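Local coordinates for protein 401aa long hypothetical glucose-1-phosphate thymidylyltransferase (Sulfolobus tokodaii, PDB 2GGO) that makes nucleotide sugars as a bifunctional enzyme, with sugar-1-phosphate nucleotidyltransferase and probably acetyltransferase activities, in the synthesis of UDP-N-acetylglucosamine and UDP-N-acetylgalactosamine, at residues I77-L85 against E178-D186; Y276-N287 against V293-S304. All coordinates share one frame; numbering follows the deposited sequence.

Interaction 1 of 2, residues I77-L85 against E178-D186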
loop_
_atom_site.group_PDB
_atom_site.type_symbol
_atom_site.label_atom_id
_atom_site.label_comp_id
_atom_site.label_asym_id
_atom_site.label_seq_id
_atom_site.Cartn_x
_atom_site.Cartn_y
_atom_site.Cartn_z
ATOM N N ILE A 77 24.670 -0.124 -4.376
ATOM C CA ILE A 77 23.987 -1.406 -4.052
ATOM C C ILE A 77 22.438 -1.309 -3.928
ATOM O O ILE A 77 21.875 -0.201 -3.790
ATOM C CB ILE A 77 24.599 -2.099 -2.761
ATOM C CG1 ILE A 77 25.069 -1.044 -1.727
ATOM C CG2 ILE A 77 25.704 -3.122 -3.151
ATOM C CD1 ILE A 77 26.036 -1.544 -0.630
ATOM N N LYS A 78 21.767 -2.469 -3.992
ATOM C CA LYS A 78 20.302 -2.574 -3.767
ATOM C C LYS A 78 19.890 -3.842 -2.975
ATOM O O LYS A 78 20.556 -4.875 -3.052
ATOM C CB LYS A 78 19.516 -2.449 -5.093
ATOM C CG LYS A 78 19.261 -3.763 -5.843
ATOM C CD LYS A 78 19.255 -3.562 -7.356
ATOM C CE LYS A 78 20.671 -3.505 -7.938
ATOM N NZ LYS A 78 21.471 -4.740 -7.657
ATOM N N GLY A 79 18.793 -3.739 -2.217
ATOM C CA GLY A 79 18.285 -4.831 -1.367
ATOM C C GLY A 79 17.578 -4.411 -0.080
ATOM O O GLY A 79 17.285 -3.238 0.137
ATOM N N THR A 80 17.284 -5.389 0.768
ATOM C CA THR A 80 16.786 -5.132 2.116
ATOM C C THR A 80 17.982 -4.941 3.046
ATOM O O THR A 80 17.958 -4.112 3.953
ATOM C CB THR A 80 15.951 -6.309 2.619
ATOM O OG1 THR A 80 16.780 -7.472 2.703
ATOM C CG2 THR A 80 14.800 -6.593 1.664
ATOM N N GLY A 81 19.032 -5.721 2.797
ATOM C CA GLY A 81 20.256 -5.684 3.587
ATOM C C GLY A 81 21.246 -4.603 3.184
ATOM O O GLY A 81 22.086 -4.201 3.995
ATOM N N ALA A 82 21.169 -4.147 1.932
ATOM C CA ALA A 82 21.978 -3.010 1.462
ATOM C C ALA A 82 21.427 -1.695 2.039
ATOM O O ALA A 82 22.131 -0.665 2.090
ATOM C CB ALA A 82 22.017 -2.969 -0.065
ATOM N N ALA A 83 20.160 -1.766 2.473
ATOM C CA ALA A 83 19.446 -0.669 3.135
ATOM C C ALA A 83 20.060 -0.396 4.496
ATOM O O ALA A 83 20.334 0.750 4.843
ATOM C CB ALA A 83 17.943 -0.993 3.266
ATOM N N ILE A 84 20.283 -1.470 5.247
ATOM C CA ILE A 84 20.913 -1.398 6.570
ATOM C C ILE A 84 22.456 -1.534 6.524
ATOM O O ILE A 84 23.116 -1.672 7.561
ATOM C CB ILE A 84 20.238 -2.378 7.579
ATOM C CG1 ILE A 84 19.486 -3.486 6.825
ATOM C CG2 ILE A 84 19.278 -1.612 8.506
ATOM C CD1 ILE A 84 19.124 -4.678 7.665
ATOM N N LEU A 85 23.016 -1.493 5.312
ATOM C CA LEU A 85 24.408 -1.083 5.129
ATOM C C LEU A 85 24.454 0.424 5.355
ATOM O O LEU A 85 25.525 1.036 5.317
ATOM C CB LEU A 85 24.953 -1.432 3.731
ATOM C CG LEU A 85 25.709 -2.741 3.435
ATOM C CD1 LEU A 85 26.876 -2.457 2.479
ATOM C CD2 LEU A 85 26.220 -3.456 4.698
ATOM N N GLU A 178 21.680 -13.833 -5.718
ATOM C CA GLU A 178 21.174 -14.431 -6.963
ATOM C C GLU A 178 19.975 -13.662 -7.580
ATOM O O GLU A 178 19.289 -14.170 -8.480
ATOM C CB GLU A 178 20.899 -15.943 -6.781
ATOM C CG GLU A 178 22.091 -16.764 -6.207
ATOM C CD GLU A 178 23.265 -16.939 -7.186
ATOM O OE1 GLU A 178 23.288 -17.946 -7.930
ATOM O OE2 GLU A 178 24.184 -16.083 -7.192
ATOM N N ARG A 179 19.744 -12.439 -7.089
ATOM C CA ARG A 179 18.884 -11.444 -7.754
ATOM C C ARG A 179 19.634 -10.098 -7.882
ATOM O O ARG A 179 19.154 -9.151 -8.529
ATOM C CB ARG A 179 17.547 -11.290 -7.009
ATOM C CG ARG A 179 16.612 -10.209 -7.556
ATOM C CD ARG A 179 15.182 -10.400 -7.071
ATOM N NE ARG A 179 14.459 -9.133 -6.925
ATOM C CZ ARG A 179 14.061 -8.618 -5.760
ATOM N NH1 ARG A 179 14.309 -9.259 -4.617
ATOM N NH2 ARG A 179 13.406 -7.459 -5.734
ATOM N N GLY A 180 20.829 -10.046 -7.284
ATOM C CA GLY A 180 21.633 -8.822 -7.182
ATOM C C GLY A 180 21.453 -8.170 -5.821
ATOM O O GLY A 180 22.313 -7.409 -5.360
ATOM N N GLU A 181 20.327 -8.499 -5.185
ATOM C CA GLU A 181 19.908 -7.951 -3.896
ATOM C C GLU A 181 20.691 -8.481 -2.692
ATOM O O GLU A 181 20.565 -9.659 -2.345
ATOM C CB GLU A 181 18.430 -8.272 -3.671
ATOM C CG GLU A 181 17.462 -7.142 -3.937
ATOM C CD GLU A 181 16.232 -7.230 -3.043
ATOM O OE1 GLU A 181 15.134 -6.865 -3.511
ATOM O OE2 GLU A 181 16.362 -7.664 -1.873
ATOM N N LEU A 182 21.476 -7.621 -2.040
ATOM C CA LEU A 182 21.996 -7.966 -0.718
ATOM C C LEU A 182 20.801 -8.064 0.223
ATOM O O LEU A 182 20.168 -7.061 0.555
ATOM C CB LEU A 182 23.043 -6.955 -0.221
ATOM C CG LEU A 182 23.547 -6.943 1.245
ATOM C CD1 LEU A 182 23.670 -8.329 1.940
ATOM C CD2 LEU A 182 24.862 -6.160 1.345
ATOM N N GLU A 183 20.485 -9.292 0.621
ATOM C CA GLU A 183 19.266 -9.565 1.378
ATOM C C GLU A 183 19.517 -9.636 2.873
ATOM O O GLU A 183 20.632 -9.915 3.325
ATOM C CB GLU A 183 18.619 -10.857 0.885
ATOM C CG GLU A 183 18.017 -10.736 -0.500
ATOM C CD GLU A 183 18.031 -12.050 -1.259
ATOM O OE1 GLU A 183 17.124 -12.892 -1.032
ATOM O OE2 GLU A 183 18.947 -12.235 -2.092
ATOM N N LEU A 184 18.470 -9.375 3.641
ATOM C CA LEU A 184 18.575 -9.493 5.071
ATOM C C LEU A 184 18.490 -10.958 5.447
ATOM O O LEU A 184 19.421 -11.497 6.037
ATOM C CB LEU A 184 17.505 -8.663 5.782
ATOM C CG LEU A 184 17.729 -8.269 7.249
ATOM C CD1 LEU A 184 19.200 -8.120 7.626
ATOM C CD2 LEU A 184 16.989 -6.988 7.534
ATOM N N THR A 185 17.397 -11.609 5.063
ATOM C CA THR A 185 17.138 -13.003 5.439
ATOM C C THR A 185 18.353 -13.950 5.379
ATOM O O THR A 185 18.469 -14.855 6.204
ATOM C CB THR A 185 15.966 -13.603 4.628
ATOM O OG1 THR A 185 16.096 -13.243 3.247
ATOM C CG2 THR A 185 14.644 -13.080 5.148
ATOM N N ASP A 186 19.248 -13.736 4.411
ATOM C CA ASP A 186 20.469 -14.536 4.262
ATOM C C ASP A 186 21.302 -14.484 5.519
ATOM O O ASP A 186 21.696 -15.525 6.052
ATOM C CB ASP A 186 21.313 -14.011 3.104
ATOM C CG ASP A 186 20.768 -14.406 1.746
ATOM O OD1 ASP A 186 19.991 -15.389 1.668
ATOM O OD2 ASP A 186 21.132 -13.725 0.754
#
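K78 and L182 join two loop backbones at 3.1 Å from L182 N to K78 O, the donor lying in the carbonyl plane, and G81 N gives a second bond to L182 O at 2.8 Å. A82 N adds a weak bond to that same L182 oxygen. G79, at phi 148° and psi -171°, a backbone shape suited to glycine, passes close to L182 O, its CA 3.5 Å away. The first side chain to cross is T80: its OG1 accepts L184 N at 2.7 Å, close to the start of helix 184-194. A chi1 of 63° sets OG1 between backbone N and carbonyl carbon, while CG2 turns to E181 OE2. E181 lays its carboxylate against G79, OE2 lying 3.5 Å from G79 CA, and its OE1 takes a salt bridge from R179 NH1 at 2.8 Å. L182 meets A82 through CB, and L85 through CD2, 4.1 Å from L85 CG. G79 probably binds the nucleoside triphosphate and T80, touching Y97, the N-acetylglucosamine 1-phosphate, so the contact lies in the probable substrate-binding loop of the GT-A nucleotidyltransferase fold, hydrogen-bonded to the segment leading into helix 184-194.

Interaction 2 of 2, residues Y276-N287 against V293-S304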
loop_
_atom_site.group_PDB
_atom_site.type_symbol
_atom_site.label_atom_id
_atom_site.label_comp_id
_atom_site.label_asym_id
_atom_site.label_seq_id
_atom_site.Cartn_x
_atom_site.Cartn_y
_atom_site.Cartn_z
ATOM N N TYR A 276 -24.152 8.512 -6.697
ATOM C CA TYR A 276 -24.449 7.224 -6.069
ATOM C C TYR A 276 -23.144 6.651 -5.551
ATOM O O TYR A 276 -22.329 6.257 -6.331
ATOM C CB TYR A 276 -25.049 6.259 -7.094
ATOM C CG TYR A 276 -25.548 4.862 -6.641
ATOM C CD1 TYR A 276 -25.713 4.520 -5.305
ATOM C CD2 TYR A 276 -25.826 3.878 -7.593
ATOM C CE1 TYR A 276 -26.170 3.235 -4.943
ATOM C CE2 TYR A 276 -26.263 2.594 -7.237
ATOM C CZ TYR A 276 -26.439 2.298 -5.908
ATOM O OH TYR A 276 -26.896 1.072 -5.540
ATOM N N LEU A 277 -22.948 6.630 -4.222
ATOM C CA LEU A 277 -21.745 5.994 -3.660
ATOM C C LEU A 277 -22.057 4.609 -3.117
ATOM O O LEU A 277 -22.944 4.442 -2.287
ATOM C CB LEU A 277 -21.093 6.874 -2.619
ATOM C CG LEU A 277 -20.837 8.330 -3.020
ATOM C CD1 LEU A 277 -20.216 9.054 -1.866
ATOM C CD2 LEU A 277 -19.930 8.434 -4.280
ATOM N N ARG A 278 -21.346 3.593 -3.584
ATOM C CA ARG A 278 -21.676 2.238 -3.232
ATOM C C ARG A 278 -20.619 1.711 -2.286
ATOM O O ARG A 278 -19.560 2.333 -2.146
ATOM C CB ARG A 278 -21.779 1.349 -4.474
ATOM C CG ARG A 278 -23.114 1.535 -5.238
ATOM C CD ARG A 278 -23.030 0.978 -6.654
ATOM N NE ARG A 278 -22.881 -0.459 -6.557
ATOM C CZ ARG A 278 -22.441 -1.247 -7.542
ATOM N NH1 ARG A 278 -22.031 -0.729 -8.697
ATOM N NH2 ARG A 278 -22.362 -2.551 -7.355
ATOM N N PRO A 279 -20.889 0.557 -1.659
ATOM C CA PRO A 279 -19.953 0.006 -0.660
ATOM C C PRO A 279 -18.481 0.026 -1.079
ATOM O O PRO A 279 -18.099 -0.394 -2.202
ATOM C CB PRO A 279 -20.455 -1.434 -0.489
ATOM C CG PRO A 279 -21.983 -1.286 -0.637
ATOM C CD PRO A 279 -22.106 -0.296 -1.812
ATOM N N TYR A 280 -17.664 0.474 -0.149
ATOM C CA TYR A 280 -16.198 0.521 -0.237
ATOM C C TYR A 280 -15.708 1.632 -1.123
ATOM O O TYR A 280 -14.637 1.551 -1.675
ATOM C CB TYR A 280 -15.574 -0.847 -0.533
ATOM C CG TYR A 280 -15.860 -1.776 0.612
ATOM C CD1 TYR A 280 -15.269 -1.547 1.873
ATOM C CD2 TYR A 280 -16.776 -2.830 0.474
ATOM C CE1 TYR A 280 -15.549 -2.383 2.974
ATOM C CE2 TYR A 280 -17.072 -3.672 1.560
ATOM C CZ TYR A 280 -16.455 -3.429 2.809
ATOM O OH TYR A 280 -16.744 -4.246 3.884
ATOM N N THR A 281 -16.494 2.707 -1.175
ATOM C CA THR A 281 -16.088 3.933 -1.821
ATOM C C THR A 281 -15.239 4.680 -0.811
ATOM O O THR A 281 -15.721 4.992 0.245
ATOM C CB THR A 281 -17.289 4.766 -2.222
ATOM O OG1 THR A 281 -17.932 4.122 -3.346
ATOM C CG2 THR A 281 -16.839 6.181 -2.648
ATOM N N ILE A 282 -14.004 4.977 -1.172
ATOM C CA ILE A 282 -13.084 5.681 -0.297
ATOM C C ILE A 282 -12.600 6.923 -0.992
ATOM O O ILE A 282 -11.832 6.855 -1.931
ATOM C CB ILE A 282 -11.879 4.708 0.153
ATOM C CG1 ILE A 282 -12.434 3.637 1.137
ATOM C CG2 ILE A 282 -10.637 5.461 0.753
ATOM C CD1 ILE A 282 -12.071 2.221 0.647
ATOM N N LEU A 283 -13.071 8.094 -0.576
ATOM C CA LEU A 283 -12.545 9.288 -1.217
ATOM C C LEU A 283 -11.593 9.900 -0.242
ATOM O O LEU A 283 -12.078 10.390 0.797
ATOM C CB LEU A 283 -13.678 10.289 -1.486
ATOM C CG LEU A 283 -14.830 9.557 -2.196
ATOM C CD1 LEU A 283 -16.170 10.357 -2.128
ATOM C CD2 LEU A 283 -14.415 9.302 -3.600
ATOM N N VAL A 284 -10.292 9.919 -0.534
ATOM C CA VAL A 284 -9.334 10.240 0.544
ATOM C C VAL A 284 -9.374 11.679 1.069
ATOM O O VAL A 284 -9.291 11.903 2.272
ATOM C CB VAL A 284 -7.876 9.767 0.342
ATOM C CG1 VAL A 284 -7.727 8.519 -0.486
ATOM C CG2 VAL A 284 -6.916 10.868 -0.003
ATOM N N GLU A 285 -9.557 12.643 0.186
ATOM C CA GLU A 285 -9.526 14.036 0.560
ATOM C C GLU A 285 -9.894 14.919 -0.639
ATOM O O GLU A 285 -9.303 14.776 -1.716
ATOM C CB GLU A 285 -8.092 14.379 0.963
ATOM C CG GLU A 285 -7.819 15.837 1.150
ATOM C CD GLU A 285 -6.359 16.113 1.479
ATOM O OE1 GLU A 285 -5.509 15.192 1.397
ATOM O OE2 GLU A 285 -6.056 17.268 1.815
ATOM N N LYS A 286 -10.807 15.859 -0.419
ATOM C CA LYS A 286 -11.047 16.915 -1.383
ATOM C C LYS A 286 -11.406 16.412 -2.786
ATOM O O LYS A 286 -10.803 16.835 -3.801
ATOM C CB LYS A 286 -9.813 17.813 -1.452
ATOM C CG LYS A 286 -9.801 18.825 -0.341
ATOM C CD LYS A 286 -8.616 19.723 -0.468
ATOM C CE LYS A 286 -8.436 20.550 0.800
ATOM N NZ LYS A 286 -7.012 21.033 0.783
ATOM N N ASN A 287 -12.389 15.509 -2.838
ATOM C CA ASN A 287 -12.711 14.852 -4.080
ATOM C C ASN A 287 -13.985 15.434 -4.580
ATOM O O ASN A 287 -14.774 15.899 -3.793
ATOM C CB ASN A 287 -12.867 13.359 -3.869
ATOM C CG ASN A 287 -11.592 12.701 -3.487
ATOM O OD1 ASN A 287 -10.700 12.496 -4.291
ATOM N ND2 ASN A 287 -11.478 12.354 -2.239
ATOM N N VAL A 293 -22.693 10.250 -11.391
ATOM C CA VAL A 293 -21.435 9.548 -11.205
ATOM C C VAL A 293 -21.639 8.453 -10.178
ATOM O O VAL A 293 -22.203 8.683 -9.079
ATOM C CB VAL A 293 -20.286 10.519 -10.794
ATOM C CG1 VAL A 293 -19.019 9.747 -10.446
ATOM C CG2 VAL A 293 -20.046 11.523 -11.875
ATOM N N GLU A 294 -21.186 7.235 -10.501
ATOM C CA GLU A 294 -21.364 6.135 -9.551
ATOM C C GLU A 294 -19.936 5.581 -9.281
ATOM O O GLU A 294 -19.110 5.454 -10.196
ATOM C CB GLU A 294 -22.356 5.085 -10.118
ATOM C CG GLU A 294 -22.641 3.776 -9.218
ATOM C CD GLU A 294 -23.406 2.677 -9.925
ATOM O OE1 GLU A 294 -24.221 2.903 -10.835
ATOM O OE2 GLU A 294 -23.184 1.508 -9.578
ATOM N N VAL A 295 -19.651 5.277 -8.014
ATOM C CA VAL A 295 -18.376 4.712 -7.592
ATOM C C VAL A 295 -18.639 3.519 -6.698
ATOM O O VAL A 295 -19.594 3.527 -5.923
ATOM C CB VAL A 295 -17.528 5.772 -6.801
ATOM C CG1 VAL A 295 -16.218 5.164 -6.284
ATOM C CG2 VAL A 295 -17.260 6.983 -7.638
ATOM N N LYS A 296 -17.810 2.481 -6.859
ATOM C CA LYS A 296 -17.932 1.288 -6.056
ATOM C C LYS A 296 -16.570 0.704 -5.803
ATOM O O LYS A 296 -15.757 0.541 -6.741
ATOM C CB LYS A 296 -18.754 0.241 -6.818
ATOM C CG LYS A 296 -19.259 -0.883 -5.901
ATOM C CD LYS A 296 -19.159 -2.188 -6.625
ATOM C CE LYS A 296 -17.960 -2.321 -7.449
ATOM N NZ LYS A 296 -17.844 -3.756 -7.924
ATOM N N GLU A 297 -16.321 0.320 -4.570
ATOM C CA GLU A 297 -15.045 -0.324 -4.250
ATOM C C GLU A 297 -13.838 0.260 -4.919
ATOM O O GLU A 297 -13.095 -0.424 -5.638
ATOM C CB GLU A 297 -15.079 -1.805 -4.576
ATOM C CG GLU A 297 -14.118 -2.562 -3.680
ATOM C CD GLU A 297 -14.536 -3.997 -3.486
ATOM O OE1 GLU A 297 -13.699 -4.905 -3.685
ATOM O OE2 GLU A 297 -15.720 -4.214 -3.144
ATOM N N SER A 298 -13.576 1.519 -4.660
ATOM C CA SER A 298 -12.374 2.153 -5.225
ATOM C C SER A 298 -11.812 3.157 -4.266
ATOM O O SER A 298 -12.512 3.660 -3.413
ATOM C CB SER A 298 -12.708 2.904 -6.539
ATOM O OG SER A 298 -13.660 2.159 -7.251
ATOM N N VAL A 299 -10.557 3.489 -4.491
ATOM C CA VAL A 299 -9.818 4.416 -3.702
ATOM C C VAL A 299 -9.498 5.524 -4.662
ATOM O O VAL A 299 -8.877 5.305 -5.719
ATOM C CB VAL A 299 -8.514 3.761 -3.185
ATOM C CG1 VAL A 299 -7.784 4.709 -2.247
ATOM C CG2 VAL A 299 -8.885 2.415 -2.454
ATOM N N ILE A 300 -9.944 6.702 -4.318
ATOM C CA ILE A 300 -9.732 7.867 -5.197
ATOM C C ILE A 300 -9.013 8.883 -4.297
ATOM O O ILE A 300 -9.537 9.332 -3.299
ATOM C CB ILE A 300 -11.096 8.395 -5.741
ATOM C CG1 ILE A 300 -11.813 7.326 -6.617
ATOM C CG2 ILE A 300 -10.934 9.622 -6.579
ATOM C CD1 ILE A 300 -13.310 7.684 -6.937
ATOM N N MET A 301 -7.767 9.169 -4.659
ATOM C CA MET A 301 -6.870 9.967 -3.851
ATOM C C MET A 301 -7.103 11.465 -3.960
ATOM O O MET A 301 -8.057 11.948 -4.607
ATOM C CB MET A 301 -5.418 9.542 -4.134
ATOM C CG MET A 301 -5.139 8.053 -3.809
ATOM S SD MET A 301 -3.530 7.395 -4.264
ATOM C CE MET A 301 -3.828 5.682 -3.847
ATOM N N GLU A 302 -6.209 12.208 -3.323
ATOM C CA GLU A 302 -6.404 13.619 -2.942
ATOM C C GLU A 302 -6.776 14.536 -4.107
ATOM O O GLU A 302 -6.013 14.624 -5.062
ATOM C CB GLU A 302 -5.085 14.163 -2.350
ATOM C CG GLU A 302 -4.570 13.431 -1.114
ATOM C CD GLU A 302 -3.613 12.269 -1.399
ATOM O OE1 GLU A 302 -3.554 11.785 -2.534
ATOM O OE2 GLU A 302 -2.901 11.823 -0.459
ATOM N N GLY A 303 -7.856 15.303 -3.956
ATOM C CA GLY A 303 -8.225 16.312 -4.934
ATOM C C GLY A 303 -8.596 15.787 -6.323
ATOM O O GLY A 303 -8.708 16.557 -7.255
ATOM N N SER A 304 -8.784 14.485 -6.471
ATOM C CA SER A 304 -9.215 13.908 -7.766
ATOM C C SER A 304 -10.665 14.136 -8.029
ATOM O O SER A 304 -11.449 14.178 -7.130
ATOM C CB SER A 304 -8.905 12.449 -7.833
ATOM O OG SER A 304 -7.500 12.324 -8.038
HETATM O O HOH W 1 -18.745 -2.730 -3.057
#
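Two successive coils of a left-handed parallel beta-helix, the fold of hexapeptide-repeat transferases, stack here: strands 281-283 and 298-300 run 10° from parallel with axes 5.0 Å apart. Along one side of the coil, Y276 N bonds to V293 O and R278 N to V295 O (2.9 Å). Across the corner E297 N bonds to P279 O. Beyond it, I282 N bonds to S298 O, I300 N to I282 O, and V284 N to I300 O in a nearly straight bond. At the following turn G303 N bonds to E285 O at 2.7 Å, as E297 does to P279.

Towards the interior, L283 and I300 lie side by side and point the same way, CD2 of L283 3.9 Å from CD1 of I300. T281 crosses V295 at about a right angle, its CG2 near V295 CG1, while its OG1 donates to R278 O (2.7 Å) on a lone pair and so ties the type II turn 278-281 together. Outside, R278 bends at chi3 and brings NH1 to E294 OE2 at 2.7 Å, a salt bridge whose acceptor stands 26° out of the guanidinium plane. K296 CD lies over one face of that guanidinium, 3.3 Å from NH2, and the amine of K296 goes on to D314. The E294 carboxylate also runs beside the Y276 ring, their planes 47° apart. At the corner a water donates to P279 O at 2.6 Å and weakly to E297 OE2.

Strand 263-265 continues the sheet beyond T281 and L283, and Y311 of strand 311-313 touches R278, E294 and K296. Helix 212-225 packs across I282 and V299 through N219, while its K220 makes a salt bridge with E297 and a cation-pi contact with Y280.

How the interactions relate
The two contacts sit on opposite sides of the chain's centre, with centres 38 Å apart and nearest atoms about 22 Å apart, and they share no helix or strand. Interaction 1 joins a loop to the distant segment running into helix 184-194 within the nucleotidyltransferase part, and includes two residues of the probable substrate site. Interaction 2 joins neighbouring coils of the hexapeptide part, only six residues apart, away from the annotated sites. Both are partly buried. Their bonding differs accordingly: interaction 1 uses a few bent backbone bonds and one threonine hydroxyl over 495 Å², whereas interaction 2 repeats parallel-sheet bonds over 1030 Å², with mostly aliphatic groups facing inward, and outward both ionic groups and I282 and V299, which helix 212-225 touches.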